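Local coordinates for protein 5,10-methylenetetrahydromethanopterin reductase (Methanopyrus kandleri, PDB 1EZW) that catalyses the reversible, coenzyme F420-dependent reduction of methylene-tetrahydromethanopterin to methyl-tetrahydromethanopterin, a step in methanogenesis from carbon dioxide, at residues Phe173-Gln178 with Leu183-Glu188; Lys201-Ala206 with Val226-Cys231; Lys209-Ala214 with Arg219-Ile224; Thr66-Arg71 with Ala128-Glu133. All coordinates share one frame; numbering follows the deposited sequence.

Contact 1 of 4, residues Phe173-Gln178 with Leu183-Glu188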
# COMPACT_ATOMS: atom_id res chain seq x y z
N PHE A 173 -24.50 3.70 9.17
CA PHE A 173 -24.90 4.93 8.54
C PHE A 173 -24.99 6.03 9.58
O PHE A 173 -25.86 5.98 10.46
CB PHE A 173 -26.29 4.77 7.88
CG PHE A 173 -26.74 5.97 7.10
CD1 PHE A 173 -26.17 6.28 5.84
CD2 PHE A 173 -27.75 6.80 7.59
CE1 PHE A 173 -26.59 7.38 5.10
CE2 PHE A 173 -28.18 7.91 6.85
CZ PHE A 173 -27.61 8.21 5.61
N TYR A 174 -24.09 7.00 9.52
CA TYR A 174 -24.14 8.12 10.46
C TYR A 174 -24.62 9.36 9.74
O TYR A 174 -24.22 9.63 8.61
CB TYR A 174 -22.72 8.42 11.01
CG TYR A 174 -22.24 7.47 12.08
CD1 TYR A 174 -22.03 6.11 11.81
CD2 TYR A 174 -22.01 7.93 13.38
CE1 TYR A 174 -21.59 5.24 12.80
CE2 TYR A 174 -21.57 7.06 14.40
CZ TYR A 174 -21.36 5.71 14.10
OH TYR A 174 -20.96 4.78 15.02
N MET A 175 -25.48 10.15 10.38
CA MET A 175 -25.94 11.37 9.77
C MET A 175 -25.45 12.61 10.48
O MET A 175 -25.51 12.68 11.70
CB MET A 175 -27.47 11.42 9.84
CG MET A 175 -28.14 10.86 8.69
SD MET A 175 -29.95 11.21 8.90
CE MET A 175 -30.12 12.61 8.87
N GLY A 176 -25.00 13.60 9.73
CA GLY A 176 -24.63 14.85 10.35
C GLY A 176 -25.95 15.53 10.74
O GLY A 176 -26.93 15.46 10.01
N ALA A 177 -26.00 16.19 11.90
CA ALA A 177 -27.25 16.84 12.30
C ALA A 177 -26.98 17.98 13.24
O ALA A 177 -26.21 17.85 14.17
CB ALA A 177 -28.19 15.82 12.99
N GLN A 178 -27.63 19.11 12.98
CA GLN A 178 -27.47 20.26 13.87
C GLN A 178 -28.85 20.69 14.37
O GLN A 178 -29.07 20.81 15.58
CB GLN A 178 -26.80 21.41 13.13
CG GLN A 178 -26.37 22.55 14.06
CD GLN A 178 -27.52 23.42 14.55
OE1 GLN A 178 -28.09 24.22 13.79
NE2 GLN A 178 -27.89 23.27 15.82
N LEU A 183 -31.86 16.18 13.42
CA LEU A 183 -31.65 15.34 14.60
C LEU A 183 -32.74 14.30 14.72
O LEU A 183 -32.47 13.15 15.03
CB LEU A 183 -31.62 16.19 15.88
CG LEU A 183 -30.37 17.07 16.11
CD1 LEU A 183 -30.66 18.08 17.23
CD2 LEU A 183 -29.16 16.17 16.51
N LYS A 184 -33.98 14.70 14.49
CA LYS A 184 -35.07 13.74 14.59
C LYS A 184 -34.96 12.66 13.48
O LYS A 184 -35.15 11.47 13.71
CB LYS A 184 -36.40 14.51 14.49
CG LYS A 184 -37.57 13.70 14.91
CD LYS A 184 -38.83 14.59 14.90
CE LYS A 184 -40.04 13.81 15.39
NZ LYS A 184 -40.15 12.56 14.60
N THR A 185 -34.63 13.10 12.27
CA THR A 185 -34.48 12.16 11.15
C THR A 185 -33.36 11.15 11.44
O THR A 185 -33.48 9.96 11.15
CB THR A 185 -34.14 12.94 9.86
OG1 THR A 185 -35.21 13.87 9.59
CG2 THR A 185 -33.98 11.97 8.64
N ALA A 186 -32.27 11.63 12.02
CA ALA A 186 -31.15 10.75 12.33
C ALA A 186 -31.57 9.72 13.39
O ALA A 186 -31.23 8.56 13.30
CB ALA A 186 -29.94 11.61 12.81
N GLY A 187 -32.37 10.13 14.38
CA GLY A 187 -32.79 9.15 15.37
C GLY A 187 -33.69 8.11 14.74
O GLY A 187 -33.75 6.94 15.16
N GLU A 188 -34.37 8.48 13.68
CA GLU A 188 -35.26 7.54 13.04
C GLU A 188 -34.56 6.58 12.08
O GLU A 188 -34.88 5.40 12.05
CB GLU A 188 -36.36 8.29 12.26
CG GLU A 188 -37.24 7.35 11.45
CD GLU A 188 -38.24 8.08 10.56
OE1 GLU A 188 -38.63 7.47 9.53
OE2 GLU A 188 -38.64 9.24 10.87

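Contact 2 of 4, residues Lys201-Ala206 with Val226-Cys231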
# COMPACT_ATOMS: atom_id res chain seq x y z
N LYS A 201 -24.08 21.09 27.17
CA LYS A 201 -25.34 21.80 26.92
C LYS A 201 -25.89 21.59 25.52
O LYS A 201 -27.11 21.60 25.30
CB LYS A 201 -25.17 23.30 27.21
CG LYS A 201 -25.05 23.56 28.72
CD LYS A 201 -25.19 25.04 29.08
CE LYS A 201 -23.97 25.85 28.74
NZ LYS A 201 -22.78 25.46 29.56
N ASP A 202 -24.99 21.39 24.56
CA ASP A 202 -25.43 21.17 23.20
C ASP A 202 -26.13 19.83 23.12
O ASP A 202 -27.12 19.69 22.41
CB ASP A 202 -24.21 21.18 22.26
CG ASP A 202 -23.45 22.47 22.35
OD1 ASP A 202 -24.07 23.54 22.15
OD2 ASP A 202 -22.24 22.42 22.62
N PHE A 203 -25.61 18.85 23.84
CA PHE A 203 -26.20 17.53 23.81
C PHE A 203 -27.45 17.40 24.66
O PHE A 203 -28.29 16.54 24.40
CB PHE A 203 -25.14 16.47 24.13
CG PHE A 203 -24.08 16.38 23.05
CD1 PHE A 203 -22.95 17.19 23.08
CD2 PHE A 203 -24.34 15.61 21.90
CE1 PHE A 203 -22.07 17.25 21.99
CE2 PHE A 203 -23.47 15.67 20.80
CZ PHE A 203 -22.35 16.49 20.84
N GLU A 204 -27.58 18.25 25.67
CA GLU A 204 -28.79 18.21 26.48
C GLU A 204 -29.96 18.66 25.60
O GLU A 204 -31.10 18.27 25.82
CB GLU A 204 -28.62 19.12 27.71
CG GLU A 204 -27.60 18.49 28.66
CD GLU A 204 -27.13 19.42 29.78
OE1 GLU A 204 -27.33 20.64 29.67
OE2 GLU A 204 -26.52 18.91 30.75
N VAL A 205 -29.66 19.47 24.60
CA VAL A 205 -30.65 19.95 23.66
C VAL A 205 -30.83 18.93 22.53
O VAL A 205 -31.94 18.55 22.18
CB VAL A 205 -30.20 21.29 23.03
CG1 VAL A 205 -31.05 21.62 21.80
CG2 VAL A 205 -30.30 22.42 24.08
N ALA A 206 -29.71 18.45 21.99
CA ALA A 206 -29.80 17.53 20.86
C ALA A 206 -30.28 16.12 21.11
O ALA A 206 -31.05 15.59 20.29
CB ALA A 206 -28.41 17.47 20.12
N VAL A 226 -24.20 8.42 19.48
CA VAL A 226 -24.21 9.88 19.44
C VAL A 226 -22.75 10.35 19.47
O VAL A 226 -22.07 10.28 20.50
CB VAL A 226 -24.98 10.47 20.66
CG1 VAL A 226 -24.98 11.98 20.61
CG2 VAL A 226 -26.43 9.99 20.60
N ALA A 227 -22.30 10.84 18.32
CA ALA A 227 -20.90 11.25 18.16
C ALA A 227 -20.70 12.73 18.19
O ALA A 227 -21.33 13.49 17.43
CB ALA A 227 -20.36 10.69 16.84
N ALA A 228 -19.83 13.18 19.10
CA ALA A 228 -19.55 14.59 19.19
C ALA A 228 -18.35 14.93 18.30
O ALA A 228 -17.26 14.43 18.55
CB ALA A 228 -19.20 14.96 20.66
N TYR A 229 -18.58 15.71 17.26
CA TYR A 229 -17.50 16.14 16.36
C TYR A 229 -16.97 17.40 17.07
O TYR A 229 -17.52 18.50 16.91
CB TYR A 229 -18.09 16.47 14.98
CG TYR A 229 -17.82 15.44 13.88
CD1 TYR A 229 -17.59 14.09 14.18
CD2 TYR A 229 -17.87 15.81 12.54
CE1 TYR A 229 -17.41 13.14 13.15
CE2 TYR A 229 -17.70 14.88 11.52
CZ TYR A 229 -17.47 13.55 11.82
OH TYR A 229 -17.34 12.64 10.79
N THR A 230 -15.89 17.24 17.83
CA THR A 230 -15.33 18.33 18.64
C THR A 230 -14.16 19.12 18.11
O THR A 230 -13.49 18.72 17.15
CB THR A 230 -14.87 17.79 20.01
OG1 THR A 230 -13.62 17.08 19.85
CG2 THR A 230 -15.91 16.83 20.61
N CYS A 231 -13.97 20.29 18.70
CA CYS A 231 -12.77 21.10 18.49
C CYS A 231 -12.01 20.55 19.71
O CYS A 231 -12.47 20.69 20.86
CB CYS A 231 -13.06 22.58 18.67
SG CYS A 231 -11.55 23.52 18.81

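Contact 3 of 4, residues Lys209-Ala214 with Arg219-Ile224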
# COMPACT_ATOMS: atom_id res chain seq x y z
N LYS A 209 -34.06 15.21 21.05
CA LYS A 209 -34.63 15.21 19.72
C LYS A 209 -34.25 13.98 18.93
O LYS A 209 -35.06 13.47 18.15
CB LYS A 209 -34.27 16.50 18.99
CG LYS A 209 -35.31 17.59 19.27
CD LYS A 209 -36.68 17.14 18.71
CE LYS A 209 -37.78 18.20 18.89
NZ LYS A 209 -38.05 18.49 20.33
N ILE A 210 -33.02 13.49 19.12
CA ILE A 210 -32.61 12.26 18.47
C ILE A 210 -33.51 11.16 19.07
O ILE A 210 -34.04 10.31 18.36
CB ILE A 210 -31.10 11.93 18.80
CG1 ILE A 210 -30.23 13.02 18.16
CG2 ILE A 210 -30.78 10.48 18.39
CD1 ILE A 210 -28.74 12.97 18.64
N GLU A 211 -33.70 11.20 20.39
CA GLU A 211 -34.50 10.17 21.03
C GLU A 211 -35.94 10.18 20.53
O GLU A 211 -36.53 9.12 20.39
CB GLU A 211 -34.47 10.33 22.56
CG GLU A 211 -35.22 9.18 23.25
CD GLU A 211 -34.98 9.11 24.74
OE1 GLU A 211 -34.81 10.18 25.36
OE2 GLU A 211 -34.98 7.98 25.29
N GLU A 212 -36.48 11.35 20.25
CA GLU A 212 -37.86 11.47 19.75
C GLU A 212 -38.00 10.74 18.40
O GLU A 212 -38.97 10.00 18.16
CB GLU A 212 -38.19 12.93 19.58
CG GLU A 212 -39.63 13.21 19.23
CD GLU A 212 -39.82 14.70 19.10
OE1 GLU A 212 -39.46 15.43 20.04
OE2 GLU A 212 -40.30 15.15 18.05
N GLY A 213 -37.01 10.91 17.53
CA GLY A 213 -37.06 10.21 16.26
C GLY A 213 -36.90 8.71 16.43
O GLY A 213 -37.54 7.92 15.73
N ALA A 214 -36.02 8.30 17.33
CA ALA A 214 -35.80 6.89 17.57
C ALA A 214 -37.12 6.22 18.01
O ALA A 214 -37.48 5.17 17.50
CB ALA A 214 -34.71 6.68 18.62
N ARG A 219 -37.27 2.46 18.04
CA ARG A 219 -35.89 2.20 18.44
C ARG A 219 -35.59 2.79 19.80
O ARG A 219 -36.22 3.76 20.23
CB ARG A 219 -34.92 2.84 17.43
CG ARG A 219 -35.17 2.42 15.99
CD ARG A 219 -34.33 3.26 15.02
NE ARG A 219 -32.94 2.81 15.04
CZ ARG A 219 -31.92 3.55 14.63
NH1 ARG A 219 -30.68 3.04 14.68
NH2 ARG A 219 -32.12 4.79 14.22
N SER A 220 -34.61 2.21 20.47
CA SER A 220 -34.17 2.70 21.75
C SER A 220 -33.03 3.65 21.45
O SER A 220 -32.34 3.51 20.44
CB SER A 220 -33.67 1.54 22.61
OG SER A 220 -32.89 2.01 23.70
N LEU A 221 -32.86 4.65 22.30
CA LEU A 221 -31.76 5.59 22.13
C LEU A 221 -30.41 4.86 22.18
O LEU A 221 -29.45 5.32 21.58
CB LEU A 221 -31.82 6.68 23.22
CG LEU A 221 -30.81 7.84 23.23
CD1 LEU A 221 -30.86 8.60 21.91
CD2 LEU A 221 -31.14 8.79 24.36
N ASP A 222 -30.34 3.71 22.85
CA ASP A 222 -29.06 3.01 22.92
C ASP A 222 -28.61 2.34 21.63
O ASP A 222 -27.50 1.82 21.56
CB ASP A 222 -29.04 2.00 24.07
CG ASP A 222 -30.13 0.97 23.96
OD1 ASP A 222 -30.21 0.31 22.90
OD2 ASP A 222 -30.90 0.80 24.93
N GLU A 223 -29.46 2.35 20.61
CA GLU A 223 -29.14 1.79 19.31
C GLU A 223 -28.39 2.83 18.48
O GLU A 223 -27.90 2.55 17.39
CB GLU A 223 -30.41 1.47 18.53
CG GLU A 223 -31.22 0.33 19.08
CD GLU A 223 -32.50 0.12 18.30
OE1 GLU A 223 -32.46 0.17 17.04
OE2 GLU A 223 -33.55 -0.12 18.94
N ILE A 224 -28.34 4.06 19.00
CA ILE A 224 -27.74 5.15 18.27
C ILE A 224 -26.44 5.65 18.89
O ILE A 224 -26.36 5.94 20.08
CB ILE A 224 -28.76 6.29 18.14
CG1 ILE A 224 -30.02 5.72 17.47
CG2 ILE A 224 -28.18 7.46 17.32
CD1 ILE A 224 -31.18 6.63 17.45
O HOH W 1 -34.84 5.51 24.27

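Contact 4 of 4, residues Thr66-Arg71 with Ala128-Glu133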
# COMPACT_ATOMS: atom_id res chain seq x y z
N THR A 66 -20.08 13.28 3.86
CA THR A 66 -20.27 13.58 2.46
C THR A 66 -21.69 14.09 2.30
O THR A 66 -22.30 14.45 3.29
CB THR A 66 -19.90 12.39 1.57
OG1 THR A 66 -20.04 12.80 0.19
CG2 THR A 66 -20.76 11.15 1.86
N ASN A 67 -22.21 14.15 1.09
CA ASN A 67 -23.57 14.73 0.92
C ASN A 67 -24.27 14.12 -0.28
O ASN A 67 -23.66 13.44 -1.10
CB ASN A 67 -23.45 16.27 0.74
CG ASN A 67 -22.60 16.66 -0.47
OD1 ASN A 67 -21.38 16.92 -0.35
ND2 ASN A 67 -23.21 16.65 -1.64
N PRO A 68 -25.57 14.37 -0.42
CA PRO A 68 -26.34 13.81 -1.56
C PRO A 68 -26.19 14.49 -2.90
O PRO A 68 -26.66 13.96 -3.91
CB PRO A 68 -27.81 14.02 -1.12
CG PRO A 68 -27.72 14.27 0.40
CD PRO A 68 -26.45 15.07 0.54
N TYR A 69 -25.54 15.65 -2.92
CA TYR A 69 -25.55 16.51 -4.10
C TYR A 69 -24.41 16.54 -5.07
O TYR A 69 -24.62 16.63 -6.28
CB TYR A 69 -25.78 17.96 -3.65
CG TYR A 69 -26.96 18.10 -2.70
CD1 TYR A 69 -26.74 18.34 -1.33
CD2 TYR A 69 -28.27 17.87 -3.13
CE1 TYR A 69 -27.79 18.34 -0.42
CE2 TYR A 69 -29.36 17.87 -2.20
CZ TYR A 69 -29.09 18.11 -0.85
OH TYR A 69 -30.12 18.13 0.11
N THR A 70 -23.18 16.53 -4.56
CA THR A 70 -22.05 16.69 -5.47
C THR A 70 -21.70 15.43 -6.25
O THR A 70 -20.84 15.50 -7.13
CB THR A 70 -20.82 17.17 -4.71
OG1 THR A 70 -20.45 16.14 -3.79
CG2 THR A 70 -21.12 18.54 -3.95
N ARG A 71 -22.31 14.29 -5.91
CA ARG A 71 -22.07 13.03 -6.65
C ARG A 71 -23.40 12.32 -6.65
O ARG A 71 -24.16 12.41 -5.69
CB ARG A 71 -21.09 12.11 -5.90
CG ARG A 71 -19.72 12.72 -5.68
CD ARG A 71 -18.89 11.66 -4.90
NE ARG A 71 -17.56 12.15 -4.51
CZ ARG A 71 -17.36 13.01 -3.52
NH1 ARG A 71 -16.13 13.43 -3.21
NH2 ARG A 71 -18.40 13.47 -2.84
N ALA A 128 -33.47 16.82 4.44
CA ALA A 128 -33.65 15.59 5.20
C ALA A 128 -34.26 14.49 4.31
O ALA A 128 -33.96 13.30 4.48
CB ALA A 128 -34.53 15.85 6.44
N THR A 129 -35.14 14.89 3.39
CA THR A 129 -35.73 13.93 2.47
C THR A 129 -34.64 13.44 1.51
O THR A 129 -34.56 12.24 1.27
CB THR A 129 -36.90 14.54 1.71
OG1 THR A 129 -37.97 14.72 2.65
CG2 THR A 129 -37.36 13.64 0.58
N ALA A 130 -33.82 14.35 0.99
CA ALA A 130 -32.72 13.92 0.10
C ALA A 130 -31.83 12.89 0.82
O ALA A 130 -31.44 11.88 0.22
CB ALA A 130 -31.89 15.13 -0.37
N ILE A 131 -31.52 13.12 2.09
CA ILE A 131 -30.69 12.19 2.85
C ILE A 131 -31.40 10.84 3.02
O ILE A 131 -30.79 9.79 2.91
CB ILE A 131 -30.27 12.80 4.21
CG1 ILE A 131 -29.28 13.95 3.95
CG2 ILE A 131 -29.61 11.67 5.11
CD1 ILE A 131 -28.88 14.75 5.20
N ARG A 132 -32.71 10.85 3.30
CA ARG A 132 -33.42 9.58 3.41
C ARG A 132 -33.31 8.80 2.08
O ARG A 132 -33.17 7.58 2.09
CB ARG A 132 -34.92 9.83 3.68
CG ARG A 132 -35.23 10.35 5.05
CD ARG A 132 -36.75 10.69 5.08
NE ARG A 132 -37.16 11.18 6.39
CZ ARG A 132 -37.49 10.40 7.42
NH1 ARG A 132 -37.86 10.96 8.57
NH2 ARG A 132 -37.45 9.08 7.31
N GLU A 133 -33.44 9.50 0.97
CA GLU A 133 -33.42 8.85 -0.34
C GLU A 133 -32.03 8.32 -0.66
O GLU A 133 -31.90 7.19 -1.14
CB GLU A 133 -33.88 9.79 -1.45
CG GLU A 133 -35.39 10.17 -1.23
CD GLU A 133 -35.99 10.92 -2.38
OE1 GLU A 133 -37.17 11.34 -2.23
OE2 GLU A 133 -35.35 11.11 -3.43

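Contact 1 of 4, residues Phe173-Gln178 with Leu183-Glu188
Met175, on strand 173-176, lays its thioether along the backbone of helix 180-189 where that helix presents Ala186. Its SD lies 3.7 Å from Ala186 CA, and its CB is 3.9 Å from Ala186 CB, so the small methyl nestles against the root of the methionine chain while the sulfur passes alongside. The chain then bends at its last torsion (chi3 64°), which turns CE toward Thr185 and sets it 3.9 Å from Thr185 CG2. The two side chains cross at about a right angle. Thr185 offers its methyl here because OG1 is turned back along its own helix, where it is hydrogen-bonded to the carbonyl of Ile181.

Two residues on from Met175, Ala177 CB meets Leu183 CD2 at 3.7 Å, while the other branch, CD1, rests 3.6 Å from the carbonyl oxygen of Gln178. Shortening Leu183 to an alanine would remove both branches and is likely to leave a gap beside Ala177 CB and Gln178 O. Farther out, Leu183 also packs on helix 200-216, Met175 on Ile131 of helix 127-142, and both Ala177 and Ala186 on Val193 of the next strand.

Two alanines let strand and helix approach closely, and the flexible methionine fills what they leave. With no hydrogen bond between the segments, this first half of a beta-alpha-beta unit is joined by apolar packing.

Contact 2 of 4, residues Lys201-Ala206 with Val226-Cys231
Phe203 sets its CG opposite its own carbonyl carbon (chi1 -67°), which carries the ring from helix 200-216 to strand 225-229, and Val226 holds CG1 anti to its backbone N (chi1 -180°), placing that methyl beside the ring. The outer end of the ring reaches Ala228: Phe203 CZ lies 3.5 Å from Ala228 CB, with CE1 a little farther from the same methyl. One flank meets the valine, Phe203 CD2 standing 3.9 Å from Val226 CG1 and CE2 almost as near. The ring and the valine side chain run past each other in opposite directions, and both methyls come at the ring obliquely.

The residue types suit the span. The alpha carbons of Phe203 and Ala228 are 8.6 Å apart, a gap that a long aromatic can bridge when the strand offers only a methyl at the point of closest approach. Val226, two residues earlier and likewise directed at the helix, adds the bulk beside it.

Phe203 also packs on Val195 of strand 192-196 and on Val319, in the loop leading to strand 321-324, while backbone hydrogen bonds tie strand 225-229 to both flanking strands. The ring thus fastens the helix of the beta-alpha-beta unit 192-229 over the outside of the barrel.

Contact 3 of 4, residues Lys209-Ala214 with Arg219-Ile224
The turn that leads from helix 200-216 back to strand 225-229 of the TIM barrel folds against the last turns of that helix. Arg219 N donates to Ala214 O at 2.8 Å, from above the carbonyl plane. Beside this bond Ala214 CB meets Ile224 CD1 at 3.7 Å, and Ile210 CG2 lies 4.0 Å from the same methyl. Leu221 comes in across Ile210 at about a right angle, touching that CG2 with CD1, while its CD2 sits 3.9 Å from Glu211 CD.

Glu211 sends its chain out extended; CG anti to the backbone N (chi1 -176°) carries it across Leu221, and OE2 accepts from a water at 2.7 Å. That water in turn accepts from Leu221 N, at the start of the 3-10 segment 221-223. With an alanine in place of Glu211, the bridging water would probably lose its carboxylate acceptor and one flank of Leu221 its cover.

Ser220 N donates to Glu223 OE2, and the guanidinium of Arg219 leads away to the carbonyl of Ala190.

The chemistry is divided by depth: Ile210, Ala214 and Ile224 form a buried apolar group, Leu221 stands between them and the carboxylate, and Glu211 holds the water that accepts from Leu221 N.

Contact 4 of 4, residues Thr66-Arg71 with Ala128-Glu133
Tyr69 and Pro68, neighbours in the loop after strand 60-63, are turned so that both reach the same turn of helix 127-142. The tyrosine ring comes obliquely to Ala130: Tyr69 OH lies 3.5 Å from Ala130 CB, and CZ is 4.1 Å from that methyl. Its first torsion (chi1 -49°) sets CG anti to the carbonyl carbon, which brings the phenol end nearer the helix than its starting direction would suggest. Pro68 CB lies over one face of the ring, 4.1 Å from its plane and over its centre, and probably limits how the tyrosine can tilt.

Pro68 itself points at the helix. Its CG lies 3.9 Å from Ile131 CG1, the two side chains crossing at a slant, and its CB is 4.3 Å from Ala130 CB. The residue types fit: alanine leaves room for the large ring, and isoleucine supplies a long branch for the proline.

Pro68 O accepts hydrogen bonds from Tyr153 OH and Trp117 NE1, while Ile131 continues inward onto Met95 of strand 93-95. Farther along the loop, Thr70 and Arg71 pack on Ile75 of a second subunit. The segments share no hydrogen bond; this is apolar packing of a loop at the C-terminal end of a barrel strand, the end that bears the active site in TIM barrels, against a helix from the barrel's outer layer.

How the contacts relate
Contacts 1 and 2 lie in successive beta-alpha-beta units of the barrel, and contact 3 is nested inside the loop that contact 2 closes. Contacts 1 and 2, with centres 12 Å apart, meet where Leu183 CD1 lies 3.7 Å from Ala206 CB. Contact 3, with its centre about 10 Å from that of contact 1, is tied to it by a weak hydrogen bond from Arg219 NH2 to Gly187 O. Contact 4 joins contact 1 from the preceding helix, through the salt bridge of Arg132 NH2 with Glu188 OE1 (3.0 Å). It does not touch contacts 2 and 3, whose centres are 22 and 21 Å away. The magnesium site at Thr56 and Ser57 belongs to none of them.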